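Local coordinates for dihydroneopterin aldolase (Burkholderia thailandensis, PDB 3V9O), which belongs to the dihydroneopterin aldolase family, whose members share the tunnelling (T-) fold, and holds guanine in this model, at residues P17-C22 / A110-R115; C22-L27 / D54-L59; L27-V32 / R48-V53; A100-L105 / V114-E119. All coordinates share one frame; numbering follows the deposited sequence. Where two conformers were deposited one is given.

Contact 1: P17-C22 / A110-R115. With EDO (1,2-ethanediol), chain B.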
loop_
_atom_site.group_PDB
_atom_site.type_symbol
_atom_site.label_atom_id
_atom_site.label_comp_id
_atom_site.label_asym_id
_atom_site.label_seq_id
_atom_site.Cartn_x
_atom_site.Cartn_y
_atom_site.Cartn_z
ATOM N N PRO A 17 -3.644 16.969 -3.769
ATOM C CA PRO A 17 -4.398 18.232 -3.683
ATOM C C PRO A 17 -5.657 18.293 -4.559
ATOM O O PRO A 17 -6.625 18.955 -4.191
ATOM C CB PRO A 17 -3.377 19.283 -4.141
ATOM C CG PRO A 17 -2.354 18.519 -4.912
ATOM C CD PRO A 17 -2.265 17.185 -4.238
ATOM N N ARG A 18 -5.642 17.607 -5.698
ATOM C CA ARG A 18 -6.777 17.610 -6.619
ATOM C C ARG A 18 -7.858 16.625 -6.168
ATOM O O ARG A 18 -8.958 16.583 -6.712
ATOM C CB ARG A 18 -6.292 17.258 -8.025
ATOM C CG ARG A 18 -7.342 17.369 -9.112
ATOM C CD ARG A 18 -7.959 18.755 -9.176
ATOM N NE ARG A 18 -8.802 18.904 -10.362
ATOM C CZ ARG A 18 -9.863 19.700 -10.421
ATOM N NH1 ARG A 18 -10.213 20.416 -9.358
ATOM N NH2 ARG A 18 -10.575 19.786 -11.542
ATOM N N LEU A 19 -7.528 15.840 -5.154
ATOM C CA LEU A 19 -8.382 14.749 -4.692
ATOM C C LEU A 19 -8.761 14.944 -3.220
ATOM O O LEU A 19 -9.489 14.136 -2.644
ATOM C CB LEU A 19 -7.649 13.405 -4.858
ATOM C CG LEU A 19 -7.225 12.962 -6.270
ATOM C CD1 LEU A 19 -6.605 11.584 -6.231
ATOM C CD2 LEU A 19 -8.448 12.950 -7.182
ATOM N N ALA A 20 -8.267 16.015 -2.613
ATOM C CA ALA A 20 -8.530 16.252 -1.193
ATOM C C ALA A 20 -10.017 16.505 -0.870
ATOM O O ALA A 20 -10.443 16.360 0.274
ATOM C CB ALA A 20 -7.669 17.401 -0.675
ATOM N N ASP A 21 -10.792 16.909 -1.875
ATOM C CA ASP A 21 -12.189 17.189 -1.652
ATOM C C ASP A 21 -13.040 16.023 -2.174
ATOM O O ASP A 21 -14.239 16.203 -2.381
ATOM C CB ASP A 21 -12.600 18.516 -2.322
ATOM C CG ASP A 21 -12.302 18.537 -3.825
ATOM O OD1 ASP A 21 -11.578 17.652 -4.340
ATOM O OD2 ASP A 21 -12.766 19.511 -4.488
ATOM N N CYS A 22 -12.422 14.858 -2.363
ATOM C CA CYS A 22 -13.077 13.683 -2.928
ATOM C C CYS A 22 -13.186 12.537 -1.893
ATOM O O CYS A 22 -12.422 12.475 -0.926
ATOM C CB CYS A 22 -12.291 13.105 -4.112
ATOM S SG CYS A 22 -12.478 14.169 -5.568
ATOM N N ALA A 110 -19.586 13.426 -12.376
ATOM C CA ALA A 110 -19.204 13.466 -10.964
ATOM C C ALA A 110 -17.925 12.685 -10.708
ATOM O O ALA A 110 -17.607 12.502 -9.503
ATOM C CB ALA A 110 -20.367 12.953 -10.107
ATOM N N VAL A 111 -17.213 12.188 -11.744
ATOM C CA VAL A 111 -15.941 11.508 -11.544
ATOM C C VAL A 111 -14.807 12.513 -11.791
ATOM O O VAL A 111 -14.690 13.100 -12.898
ATOM C CB VAL A 111 -15.857 10.292 -12.455
ATOM C CG1 VAL A 111 -14.465 9.658 -12.405
ATOM C CG2 VAL A 111 -16.940 9.229 -12.026
ATOM N N ARG A 112 -13.954 12.714 -10.791
ATOM C CA ARG A 112 -12.778 13.576 -10.852
ATOM C C ARG A 112 -11.565 12.815 -11.354
ATOM O O ARG A 112 -10.713 13.357 -12.041
ATOM C CB ARG A 112 -12.500 14.087 -9.458
ATOM C CG ARG A 112 -11.148 14.757 -9.191
ATOM C CD ARG A 112 -11.161 16.179 -9.703
ATOM N NE ARG A 112 -12.330 16.986 -9.301
ATOM C CZ ARG A 112 -12.474 17.594 -8.114
ATOM N NH1 ARG A 112 -11.520 17.503 -7.183
ATOM N NH2 ARG A 112 -13.574 18.316 -7.869
ATOM N N ALA A 113 -11.432 11.525 -10.968
ATOM C CA ALA A 113 -10.245 10.739 -11.320
ATOM C C ALA A 113 -10.546 9.262 -11.249
ATOM O O ALA A 113 -11.517 8.882 -10.535
ATOM C CB ALA A 113 -9.072 11.039 -10.388
ATOM N N VAL A 114 -9.743 8.463 -11.922
ATOM C CA VAL A 114 -9.893 7.020 -11.802
ATOM C C VAL A 114 -8.531 6.343 -11.838
ATOM O O VAL A 114 -7.598 6.797 -12.532
ATOM C CB VAL A 114 -10.886 6.510 -12.858
ATOM C CG1 VAL A 114 -10.361 6.754 -14.240
ATOM C CG2 VAL A 114 -11.192 5.000 -12.625
ATOM N N ARG A 115 -8.391 5.274 -11.050
ATOM C CA ARG A 115 -7.210 4.413 -11.105
ATOM C C ARG A 115 -7.780 3.060 -11.569
ATOM O O ARG A 115 -8.755 2.565 -10.940
ATOM C CB ARG A 115 -6.518 4.268 -9.757
ATOM C CG ARG A 115 -5.196 3.410 -9.888
ATOM C CD ARG A 115 -4.520 3.187 -8.528
ATOM N NE ARG A 115 -5.351 2.284 -7.693
ATOM C CZ ARG A 115 -5.364 0.924 -7.726
ATOM N NH1 ARG A 115 -4.604 0.200 -8.561
ATOM N NH2 ARG A 115 -6.185 0.268 -6.898
HETATM C C1 EDO B . -16.536 17.193 -10.758
HETATM O O1 EDO B . -15.878 18.221 -9.993
HETATM C C2 EDO B . -15.499 16.161 -11.182
HETATM O O2 EDO B . -14.263 16.743 -11.667
#
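Leu19 and Arg112 come nearest along the two backbones, their CA atoms 7.7 Å apart, where a type I turn from Leu19 to Cys22 faces the start of strand 113-120. No backbone hydrogen bond joins 17-22 to 110-115; the link is made by the side chain of Arg112, which reaches across to the turn. Arg112 and Ala113 together face Phe56 of the neighbouring strand, a classic beta bulge. With the chain bent at chi2 and chi3, the NH1 edge of Arg112 is brought to the turn. NH1 is gripped twice: by the backbone O of Arg18 at 2.8 Å, almost in the guanidinium plane, and by Asp21 in a salt bridge, where OD1 offers its syn lone pair at 2.8 Å from NH1. The two planar ends of that bridge are turned 42° against each other. One face of the Arg112 guanidinium takes Cys22 SG, 3.8 Å from NH1. Over the opposite face lies the guanidinium of Arg18, stacked nearly parallel at 9°, centres 4.1 Å apart. Arg18 is poorly ordered, although its NH2 also bonds to Asp139 O. A 1,2-ethanediol, probably from the crystallisation liquor, accepts from NE through O2 and from NH2 through O1. Nearer the sheet, Leu19 CD2 rests 3.8 Å from Ala113 CB. Asp21 and the carbonyl of Arg18 probably offset the positive charge that the two stacked guanidiniums bring together, and their two bonds to a single nitrogen fix the rotation of the Arg112 group.

Contact 2: C22-L27 / D54-L59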
loop_
_atom_site.group_PDB
_atom_site.type_symbol
_atom_site.label_atom_id
_atom_site.label_comp_id
_atom_site.label_asym_id
_atom_site.label_seq_id
_atom_site.Cartn_x
_atom_site.Cartn_y
_atom_site.Cartn_z
ATOM N N CYS A 22 -12.422 14.858 -2.363
ATOM C CA CYS A 22 -13.077 13.683 -2.928
ATOM C C CYS A 22 -13.186 12.537 -1.893
ATOM O O CYS A 22 -12.422 12.475 -0.926
ATOM C CB CYS A 22 -12.291 13.105 -4.112
ATOM S SG CYS A 22 -12.478 14.169 -5.568
ATOM N N ARG A 23 -14.163 11.695 -2.087
ATOM C CA ARG A 23 -14.120 10.336 -1.511
ATOM C C ARG A 23 -13.665 9.358 -2.569
ATOM O O ARG A 23 -13.676 9.656 -3.781
ATOM C CB ARG A 23 -15.488 9.923 -0.946
ATOM C CG ARG A 23 -16.545 9.668 -1.997
ATOM C CD ARG A 23 -17.862 9.125 -1.342
ATOM N NE ARG A 23 -18.628 10.146 -0.577
ATOM C CZ ARG A 23 -18.752 10.190 0.754
ATOM N NH1 ARG A 23 -18.145 9.372 1.554
ATOM N NH2 ARG A 23 -19.573 11.082 1.298
ATOM N N ARG A 24 -13.217 8.206 -2.118
ATOM C CA ARG A 24 -12.761 7.128 -3.016
ATOM C C ARG A 24 -13.737 5.986 -2.959
ATOM O O ARG A 24 -14.038 5.463 -1.882
ATOM C CB ARG A 24 -11.393 6.635 -2.573
ATOM C CG ARG A 24 -10.873 5.415 -3.372
ATOM C CD ARG A 24 -9.381 5.151 -3.055
ATOM N NE ARG A 24 -9.194 4.576 -1.722
ATOM C CZ ARG A 24 -9.044 3.261 -1.474
ATOM N NH1 ARG A 24 -9.060 2.380 -2.466
ATOM N NH2 ARG A 24 -8.865 2.828 -0.215
ATOM N N LEU A 25 -14.288 5.579 -4.090
ATOM C CA LEU A 25 -15.067 4.352 -4.212
ATOM C C LEU A 25 -14.117 3.325 -4.798
ATOM O O LEU A 25 -13.293 3.676 -5.633
ATOM C CB LEU A 25 -16.212 4.580 -5.200
ATOM C CG LEU A 25 -17.090 5.845 -4.990
ATOM C CD1 LEU A 25 -18.146 5.883 -6.084
ATOM C CD2 LEU A 25 -17.754 5.861 -3.640
ATOM N N TYR A 26 -14.184 2.078 -4.339
ATOM C CA TYR A 26 -13.192 1.109 -4.815
ATOM C C TYR A 26 -13.842 -0.260 -5.006
ATOM O O TYR A 26 -14.697 -0.713 -4.262
ATOM C CB TYR A 26 -11.957 1.068 -3.902
ATOM C CG TYR A 26 -12.184 0.663 -2.469
ATOM C CD1 TYR A 26 -12.122 -0.692 -2.086
ATOM C CD2 TYR A 26 -12.397 1.630 -1.478
ATOM C CE1 TYR A 26 -12.247 -1.060 -0.764
ATOM C CE2 TYR A 26 -12.528 1.274 -0.155
ATOM C CZ TYR A 26 -12.471 -0.061 0.231
ATOM O OH TYR A 26 -12.540 -0.393 1.566
ATOM N N LEU A 27 -13.306 -0.923 -6.043
ATOM C CA LEU A 27 -13.675 -2.309 -6.363
ATOM C C LEU A 27 -12.390 -3.115 -6.295
ATOM O O LEU A 27 -11.390 -2.847 -7.016
ATOM C CB LEU A 27 -14.221 -2.325 -7.809
ATOM C CG LEU A 27 -14.886 -3.660 -8.146
ATOM C CD1 LEU A 27 -16.147 -3.920 -7.337
ATOM C CD2 LEU A 27 -15.194 -3.651 -9.687
ATOM N N ASP A 54 -10.413 2.323 -8.654
ATOM C CA ASP A 54 -10.624 3.387 -7.639
ATOM C C ASP A 54 -11.267 4.542 -8.407
ATOM O O ASP A 54 -10.785 5.001 -9.446
ATOM C CB ASP A 54 -9.347 3.888 -6.996
ATOM C CG ASP A 54 -8.642 2.871 -6.167
ATOM O OD1 ASP A 54 -9.211 2.301 -5.246
ATOM O OD2 ASP A 54 -7.437 2.690 -6.403
ATOM N N LEU A 55 -12.435 5.001 -7.942
ATOM C CA LEU A 55 -13.099 6.136 -8.539
ATOM C C LEU A 55 -13.091 7.277 -7.524
ATOM O O LEU A 55 -13.526 7.083 -6.368
ATOM C CB LEU A 55 -14.526 5.655 -8.897
ATOM C CG LEU A 55 -15.325 6.324 -9.950
ATOM C CD1 LEU A 55 -14.543 6.186 -11.276
ATOM C CD2 LEU A 55 -16.645 5.548 -10.055
ATOM N N PHE A 56 -12.622 8.462 -7.894
ATOM C CA PHE A 56 -12.589 9.652 -6.994
ATOM C C PHE A 56 -13.720 10.558 -7.367
ATOM O O PHE A 56 -13.754 11.036 -8.520
ATOM C CB PHE A 56 -11.222 10.331 -7.009
ATOM C CG PHE A 56 -10.136 9.362 -6.551
ATOM C CD1 PHE A 56 -9.512 8.472 -7.440
ATOM C CD2 PHE A 56 -9.805 9.377 -5.199
ATOM C CE1 PHE A 56 -8.551 7.535 -6.952
ATOM C CE2 PHE A 56 -8.839 8.495 -4.734
ATOM C CZ PHE A 56 -8.222 7.609 -5.606
ATOM N N VAL A 57 -14.652 10.749 -6.439
ATOM C CA VAL A 57 -15.840 11.569 -6.679
ATOM C C VAL A 57 -15.913 12.693 -5.619
ATOM O O VAL A 57 -15.637 12.423 -4.422
ATOM C CB VAL A 57 -17.119 10.665 -6.704
ATOM C CG1 VAL A 57 -16.970 9.602 -7.774
ATOM C CG2 VAL A 57 -17.340 9.957 -5.366
ATOM N N PRO A 58 -16.274 13.914 -5.979
ATOM C CA PRO A 58 -16.266 15.002 -4.999
ATOM C C PRO A 58 -17.229 14.745 -3.837
ATOM O O PRO A 58 -18.357 14.296 -4.062
ATOM C CB PRO A 58 -16.753 16.224 -5.815
ATOM C CG PRO A 58 -16.256 15.880 -7.217
ATOM C CD PRO A 58 -16.472 14.407 -7.364
ATOM N N LEU A 59 -16.785 15.026 -2.599
ATOM C CA LEU A 59 -17.693 15.034 -1.455
ATOM C C LEU A 59 -18.892 15.915 -1.695
ATOM O O LEU A 59 -20.002 15.592 -1.285
ATOM C CB LEU A 59 -16.939 15.486 -0.192
ATOM C CG LEU A 59 -15.796 14.526 0.209
ATOM C CD1 LEU A 59 -14.915 15.093 1.325
ATOM C CD2 LEU A 59 -16.355 13.162 0.645
#
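Leu59 CD2 sits over the centre of one face of the Arg23 guanidinium, 3.8 Å from CZ, while the NH1 of that group makes a salt bridge to Asp99 of a second subunit. The Arg24 guanidinium (one of two conformers) receives Asp54 OD1 at its edge, in plane, with NH1 to OD1 at 2.8 Å; Tyr26 CD2, of the same strand, lies over the rim of one face. The carboxylate is turned 75° from the guanidinium, and its OD1 is met from above the carboxylate plane. Asp54 is shared, its OD2 pairing with Arg115, and Arg24 NE reaches Glu133 of the second subunit. Arg24 has CG anti to the backbone N (chi1 175°), a course that runs its chain beside the Phe56 ring, with Arg24 CD 3.7 Å from Phe56 CZ. On the other face of the sheet Arg23 CG presses on Val57 CG2 at 3.5 Å, and Leu25 CG lies 4.1 Å from the same methyl. Along the backbones, Arg23 pairs with Val57 and Leu25 with Leu55 as hydrogen-bonded antiparallel pairs; Leu25 N to Leu55 O is 2.8 Å. Leu25 and Leu55 pack on Met78 of helix 76-87, and the side chain of Leu25 comes within about 4 Å of a bound guanine. Strand 22-34 continues the sheet into the second subunit through a further antiparallel ladder, typical of the T-fold, whose subunits join their sheets edge to edge.

Contact 3: L27-V32 / R48-V53. With EDO (1,2-ethanediol), chain E.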
loop_
_atom_site.group_PDB
_atom_site.type_symbol
_atom_site.label_atom_id
_atom_site.label_comp_id
_atom_site.label_asym_id
_atom_site.label_seq_id
_atom_site.Cartn_x
_atom_site.Cartn_y
_atom_site.Cartn_z
ATOM N N LEU A 27 -13.306 -0.923 -6.043
ATOM C CA LEU A 27 -13.675 -2.309 -6.363
ATOM C C LEU A 27 -12.390 -3.115 -6.295
ATOM O O LEU A 27 -11.390 -2.847 -7.016
ATOM C CB LEU A 27 -14.221 -2.325 -7.809
ATOM C CG LEU A 27 -14.886 -3.660 -8.146
ATOM C CD1 LEU A 27 -16.147 -3.920 -7.337
ATOM C CD2 LEU A 27 -15.194 -3.651 -9.687
ATOM N N ARG A 28 -12.333 -4.079 -5.366
ATOM C CA ARG A 28 -11.127 -4.865 -5.150
ATOM C C ARG A 28 -11.242 -6.245 -5.762
ATOM O O ARG A 28 -12.192 -6.989 -5.460
ATOM C CB ARG A 28 -10.787 -5.016 -3.643
ATOM C CG ARG A 28 -9.462 -5.702 -3.433
ATOM C CD ARG A 28 -8.795 -5.532 -2.065
ATOM N NE ARG A 28 -9.565 -6.212 -1.035
ATOM C CZ ARG A 28 -10.316 -5.597 -0.100
ATOM N NH1 ARG A 28 -10.360 -4.294 0.003
ATOM N NH2 ARG A 28 -10.964 -6.358 0.749
ATOM N N ASN A 29 -10.242 -6.563 -6.588
ATOM C CA ASN A 29 -10.082 -7.923 -7.201
ATOM C C ASN A 29 -11.369 -8.420 -7.852
ATOM O O ASN A 29 -11.921 -9.470 -7.429
ATOM C CB ASN A 29 -9.514 -8.926 -6.228
ATOM C CG ASN A 29 -8.129 -8.529 -5.758
ATOM O OD1 ASN A 29 -7.346 -7.920 -6.542
ATOM N ND2 ASN A 29 -7.782 -8.888 -4.523
ATOM N N HIS A 30 -11.835 -7.696 -8.880
ATOM C CA HIS A 30 -12.907 -8.184 -9.705
ATOM C C HIS A 30 -12.291 -9.125 -10.724
ATOM O O HIS A 30 -11.510 -8.718 -11.562
ATOM C CB HIS A 30 -13.583 -6.988 -10.397
ATOM C CG HIS A 30 -14.629 -7.367 -11.371
ATOM N ND1 HIS A 30 -15.360 -8.521 -11.277
ATOM C CD2 HIS A 30 -15.129 -6.695 -12.440
ATOM C CE1 HIS A 30 -16.239 -8.580 -12.270
ATOM N NE2 HIS A 30 -16.098 -7.493 -12.999
ATOM N N GLU A 31 -12.657 -10.389 -10.669
ATOM C CA GLU A 31 -12.153 -11.373 -11.637
ATOM C C GLU A 31 -13.152 -11.542 -12.785
ATOM O O GLU A 31 -14.360 -11.593 -12.611
ATOM C CB GLU A 31 -11.876 -12.712 -10.969
ATOM C CG GLU A 31 -13.051 -13.495 -10.510
ATOM C CD GLU A 31 -12.728 -14.917 -10.197
ATOM O OE1 GLU A 31 -11.537 -15.302 -10.072
ATOM O OE2 GLU A 31 -13.687 -15.700 -10.067
ATOM N N VAL A 32 -12.545 -11.677 -13.973
ATOM C CA VAL A 32 -13.294 -12.038 -15.163
ATOM C C VAL A 32 -12.515 -13.100 -15.916
ATOM O O VAL A 32 -11.286 -13.256 -15.757
ATOM C CB VAL A 32 -13.533 -10.816 -16.093
ATOM C CG1 VAL A 32 -14.363 -9.714 -15.389
ATOM C CG2 VAL A 32 -12.236 -10.243 -16.660
ATOM N N ARG A 48 -7.977 -15.943 -16.889
ATOM C CA ARG A 48 -8.472 -15.144 -15.764
ATOM C C ARG A 48 -7.750 -13.816 -15.728
ATOM O O ARG A 48 -6.521 -13.771 -15.815
ATOM C CB ARG A 48 -8.219 -15.897 -14.443
ATOM C CG ARG A 48 -9.050 -15.366 -13.256
ATOM C CD ARG A 48 -9.116 -16.457 -12.158
ATOM N NE ARG A 48 -7.835 -16.571 -11.446
ATOM C CZ ARG A 48 -7.492 -15.861 -10.377
ATOM N NH1 ARG A 48 -6.301 -16.050 -9.812
ATOM N NH2 ARG A 48 -8.323 -14.948 -9.890
ATOM N N VAL A 49 -8.508 -12.729 -15.611
ATOM C CA VAL A 49 -7.953 -11.368 -15.499
ATOM C C VAL A 49 -8.520 -10.781 -14.237
ATOM O O VAL A 49 -9.741 -10.902 -13.967
ATOM C CB VAL A 49 -8.325 -10.516 -16.742
ATOM C CG1 VAL A 49 -7.775 -9.065 -16.587
ATOM C CG2 VAL A 49 -7.781 -11.153 -18.025
ATOM N N VAL A 50 -7.674 -10.136 -13.405
ATOM C CA VAL A 50 -8.140 -9.542 -12.129
ATOM C C VAL A 50 -8.012 -8.019 -12.259
ATOM O O VAL A 50 -6.931 -7.487 -12.666
ATOM C CB VAL A 50 -7.320 -10.079 -10.964
ATOM C CG1 VAL A 50 -7.710 -9.377 -9.662
ATOM C CG2 VAL A 50 -7.514 -11.624 -10.830
ATOM N N ILE A 51 -9.098 -7.330 -11.935
ATOM C CA ILE A 51 -9.232 -5.878 -12.200
ATOM C C ILE A 51 -9.479 -5.154 -10.889
ATOM O O ILE A 51 -10.278 -5.606 -10.063
ATOM C CB ILE A 51 -10.386 -5.652 -13.170
ATOM C CG1 ILE A 51 -10.019 -6.358 -14.471
ATOM C CG2 ILE A 51 -10.565 -4.117 -13.425
ATOM C CD1 ILE A 51 -11.104 -6.548 -15.420
ATOM N N ASN A 52 -8.795 -4.044 -10.654
ATOM C CA ASN A 52 -9.036 -3.208 -9.483
ATOM C C ASN A 52 -9.322 -1.818 -9.957
ATOM O O ASN A 52 -8.712 -1.323 -10.911
ATOM C CB ASN A 52 -7.784 -3.192 -8.557
ATOM C CG ASN A 52 -7.678 -4.464 -7.794
ATOM O OD1 ASN A 52 -8.254 -4.567 -6.728
ATOM N ND2 ASN A 52 -7.018 -5.492 -8.357
ATOM N N VAL A 53 -10.292 -1.153 -9.302
ATOM C CA VAL A 53 -10.729 0.197 -9.747
ATOM C C VAL A 53 -10.886 1.079 -8.511
ATOM O O VAL A 53 -11.425 0.662 -7.469
ATOM C CB VAL A 53 -12.106 0.140 -10.426
ATOM C CG1 VAL A 53 -12.573 1.551 -10.908
ATOM C CG2 VAL A 53 -12.063 -0.848 -11.646
HETATM C C1 EDO E . -6.240 -11.869 -7.069
HETATM O O1 EDO E . -5.880 -13.105 -7.712
HETATM C C2 EDO E . -7.667 -11.949 -6.505
HETATM O O2 EDO E . -8.550 -12.794 -7.271
#
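A beta bulge interrupts the antiparallel pairing of strands 22-34 and 47-58, the first two strands of the T-fold sheet: the register slips by one residue between Leu27-Val53 and His30-Ile51. Asn29, with positive phi (50°), sits in the bulge, its N-H too far from Ile51 O to bond. Asn52 OD1 accepts from Asn29 N at 2.8 Å, the donor standing above the carbonyl plane, while Asn52 ND2 gives to Asn29 OD1 at 3.0 Å, nearly in its own amide plane. The two amides stand almost perpendicular, at 82°. Val50 CG1 lies 3.5 Å from Asn29 OD1. Beyond the bulge regular pairing resumes, with His30 O to Ile51 N and Val32 O to Val49 N both 2.8 Å, and Val32 CG2 packs on Val49 CB. Towards that end Arg48 NH2, in one of two conformers, reaches Glu31 OE1 in a salt bridge of 3.2 Å, tilted from the guanidinium plane; a 1,2-ethanediol adds a weak bond to NH2. Asn29 ND2 bonds to Asp128 OD2 and His30 ND1 to Asp126 O, both of a second subunit. Asn52 thus satisfies the bulged N-H and binds Asn29 OD1, consistent with strands that stay joined across the shift.

Contact 4: A100-L105 / V114-E119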
loop_
_atom_site.group_PDB
_atom_site.type_symbol
_atom_site.label_atom_id
_atom_site.label_comp_id
_atom_site.label_asym_id
_atom_site.label_seq_id
_atom_site.Cartn_x
_atom_site.Cartn_y
_atom_site.Cartn_z
ATOM N N ALA A 100 -9.569 1.246 -21.781
ATOM C CA ALA A 100 -10.981 1.347 -22.092
ATOM C C ALA A 100 -11.818 1.473 -20.836
ATOM O O ALA A 100 -12.770 2.277 -20.824
ATOM C CB ALA A 100 -11.445 0.148 -22.925
ATOM N N ILE A 101 -11.470 0.776 -19.751
ATOM C CA ILE A 101 -12.208 0.856 -18.512
ATOM C C ILE A 101 -12.004 2.251 -17.948
ATOM O O ILE A 101 -12.988 2.906 -17.515
ATOM C CB ILE A 101 -11.720 -0.196 -17.519
ATOM C CG1 ILE A 101 -12.132 -1.586 -18.010
ATOM C CG2 ILE A 101 -12.383 0.017 -16.121
ATOM C CD1 ILE A 101 -11.297 -2.698 -17.293
ATOM N N ALA A 102 -10.756 2.739 -17.956
ATOM C CA ALA A 102 -10.530 4.084 -17.430
ATOM C C ALA A 102 -11.293 5.144 -18.220
ATOM O O ALA A 102 -11.897 6.053 -17.601
ATOM C CB ALA A 102 -9.032 4.423 -17.407
ATOM N N ALA A 103 -11.299 5.068 -19.545
ATOM C CA ALA A 103 -12.012 6.074 -20.347
ATOM C C ALA A 103 -13.518 6.022 -20.074
ATOM O O ALA A 103 -14.175 7.094 -19.957
ATOM C CB ALA A 103 -11.726 5.886 -21.826
ATOM N N SER A 104 -14.073 4.818 -19.988
ATOM C CA SER A 104 -15.486 4.678 -19.672
ATOM C C SER A 104 -15.837 5.334 -18.350
ATOM O O SER A 104 -16.841 6.054 -18.257
ATOM C CB SER A 104 -15.817 3.169 -19.660
ATOM O OG SER A 104 -17.159 2.969 -19.270
ATOM N N LEU A 105 -15.038 5.081 -17.316
ATOM C CA LEU A 105 -15.380 5.582 -15.986
ATOM C C LEU A 105 -15.140 7.101 -15.840
ATOM O O LEU A 105 -15.836 7.747 -15.042
ATOM C CB LEU A 105 -14.544 4.812 -14.929
ATOM C CG LEU A 105 -15.156 3.416 -14.712
ATOM C CD1 LEU A 105 -14.138 2.625 -13.906
ATOM C CD2 LEU A 105 -16.511 3.423 -14.015
ATOM N N VAL A 114 -9.743 8.463 -11.922
ATOM C CA VAL A 114 -9.893 7.020 -11.802
ATOM C C VAL A 114 -8.531 6.343 -11.838
ATOM O O VAL A 114 -7.598 6.797 -12.532
ATOM C CB VAL A 114 -10.886 6.510 -12.858
ATOM C CG1 VAL A 114 -10.361 6.754 -14.240
ATOM C CG2 VAL A 114 -11.192 5.000 -12.625
ATOM N N ARG A 115 -8.391 5.274 -11.050
ATOM C CA ARG A 115 -7.210 4.413 -11.105
ATOM C C ARG A 115 -7.780 3.060 -11.569
ATOM O O ARG A 115 -8.755 2.565 -10.940
ATOM C CB ARG A 115 -6.518 4.268 -9.757
ATOM C CG ARG A 115 -5.196 3.410 -9.888
ATOM C CD ARG A 115 -4.520 3.187 -8.528
ATOM N NE ARG A 115 -5.351 2.284 -7.693
ATOM C CZ ARG A 115 -5.364 0.924 -7.726
ATOM N NH1 ARG A 115 -4.604 0.200 -8.561
ATOM N NH2 ARG A 115 -6.185 0.268 -6.898
ATOM N N VAL A 116 -7.205 2.428 -12.577
ATOM C CA VAL A 116 -7.595 1.088 -13.029
ATOM C C VAL A 116 -6.340 0.266 -13.218
ATOM O O VAL A 116 -5.352 0.731 -13.777
ATOM C CB VAL A 116 -8.288 1.112 -14.372
ATOM C CG1 VAL A 116 -8.729 -0.334 -14.763
ATOM C CG2 VAL A 116 -9.485 2.058 -14.341
ATOM N N SER A 117 -6.349 -0.945 -12.666
ATOM C CA SER A 117 -5.315 -1.935 -12.973
ATOM C C SER A 117 -5.989 -3.190 -13.508
ATOM O O SER A 117 -7.070 -3.610 -13.051
ATOM C CB SER A 117 -4.382 -2.259 -11.786
ATOM O OG SER A 117 -5.100 -2.902 -10.743
ATOM N N THR A 118 -5.312 -3.809 -14.453
ATOM C CA THR A 118 -5.615 -5.184 -14.885
ATOM C C THR A 118 -4.391 -6.034 -14.638
ATOM O O THR A 118 -3.268 -5.524 -14.651
ATOM C CB THR A 118 -6.011 -5.264 -16.402
ATOM O OG1 THR A 118 -4.896 -4.803 -17.179
ATOM C CG2 THR A 118 -7.226 -4.310 -16.707
ATOM N N GLU A 119 -4.599 -7.335 -14.376
ATOM C CA GLU A 119 -3.433 -8.224 -14.243
ATOM C C GLU A 119 -3.857 -9.604 -14.621
ATOM O O GLU A 119 -5.010 -10.017 -14.531
ATOM C CB GLU A 119 -2.851 -8.131 -12.824
ATOM C CG GLU A 119 -3.784 -8.737 -11.757
ATOM C CD GLU A 119 -3.414 -8.397 -10.343
ATOM O OE1 GLU A 119 -2.996 -7.257 -10.100
ATOM O OE2 GLU A 119 -3.676 -9.231 -9.441
#
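Helix 100-105 lies along strand 114-119, nearly antiparallel at 156°, their axes approaching to 8.3 Å, and Ala102 and Val116 are the nearest pair, CA to CA 6.1 Å. The small Ala102 is consistent with this close approach: Val116 CG2 lies 3.8 Å from Ala102 CA, touching the helix backbone. The other branch of Val116, CG1, meets Ile101 CG2 at 3.9 Å, so the two methyls of one valine bridge neighbouring helix residues. This is the layer in which the T-fold packs its helices on one face of the antiparallel sheet; Leu105 also touches Leu77 of helix 76-87 and Val53 and Leu55 of strand 47-58. The six touching residues are buried and share no hydrogen bond across the segments. Val114, in one of its two conformers, likewise divides its methyls. CG1, placed between the backbone N and carbonyl carbon (chi1 64°), lies 3.8 Å from Ala102 O, whereas CG2 meets Leu105 CD1 at 4.0 Å, the side chains crossing at about a right angle. Further along, Thr118 CG2 is 4.4 Å from Ile101 CD1, while its OG1 is hydrogen-bonded to Gln94, which lines the guanine pocket.

How the contacts relate
Contacts 2 and 3 are successive lengths of one strand pair, 22-34 with 47-58, their centres about 17 Å apart and Leu27 common to both. Along the chain contact 3 nests inside contact 2, which nests inside contact 1; contact 4 opens after contact 2 has closed and shares Val114 and Arg115 with contact 1. Strand 113-120 serves contacts 1 and 4 and lies beside strand 47-58, so all four meet in one antiparallel sheet. Contact 4, about 11 Å from contact 3 between centres, adds the helical layer, and Leu55 of contact 2 packs on its Val114 and Leu105. Contacts 2 and 3 both lie on the edge strand that meets the second subunit, tying the chain's fold to its assembly.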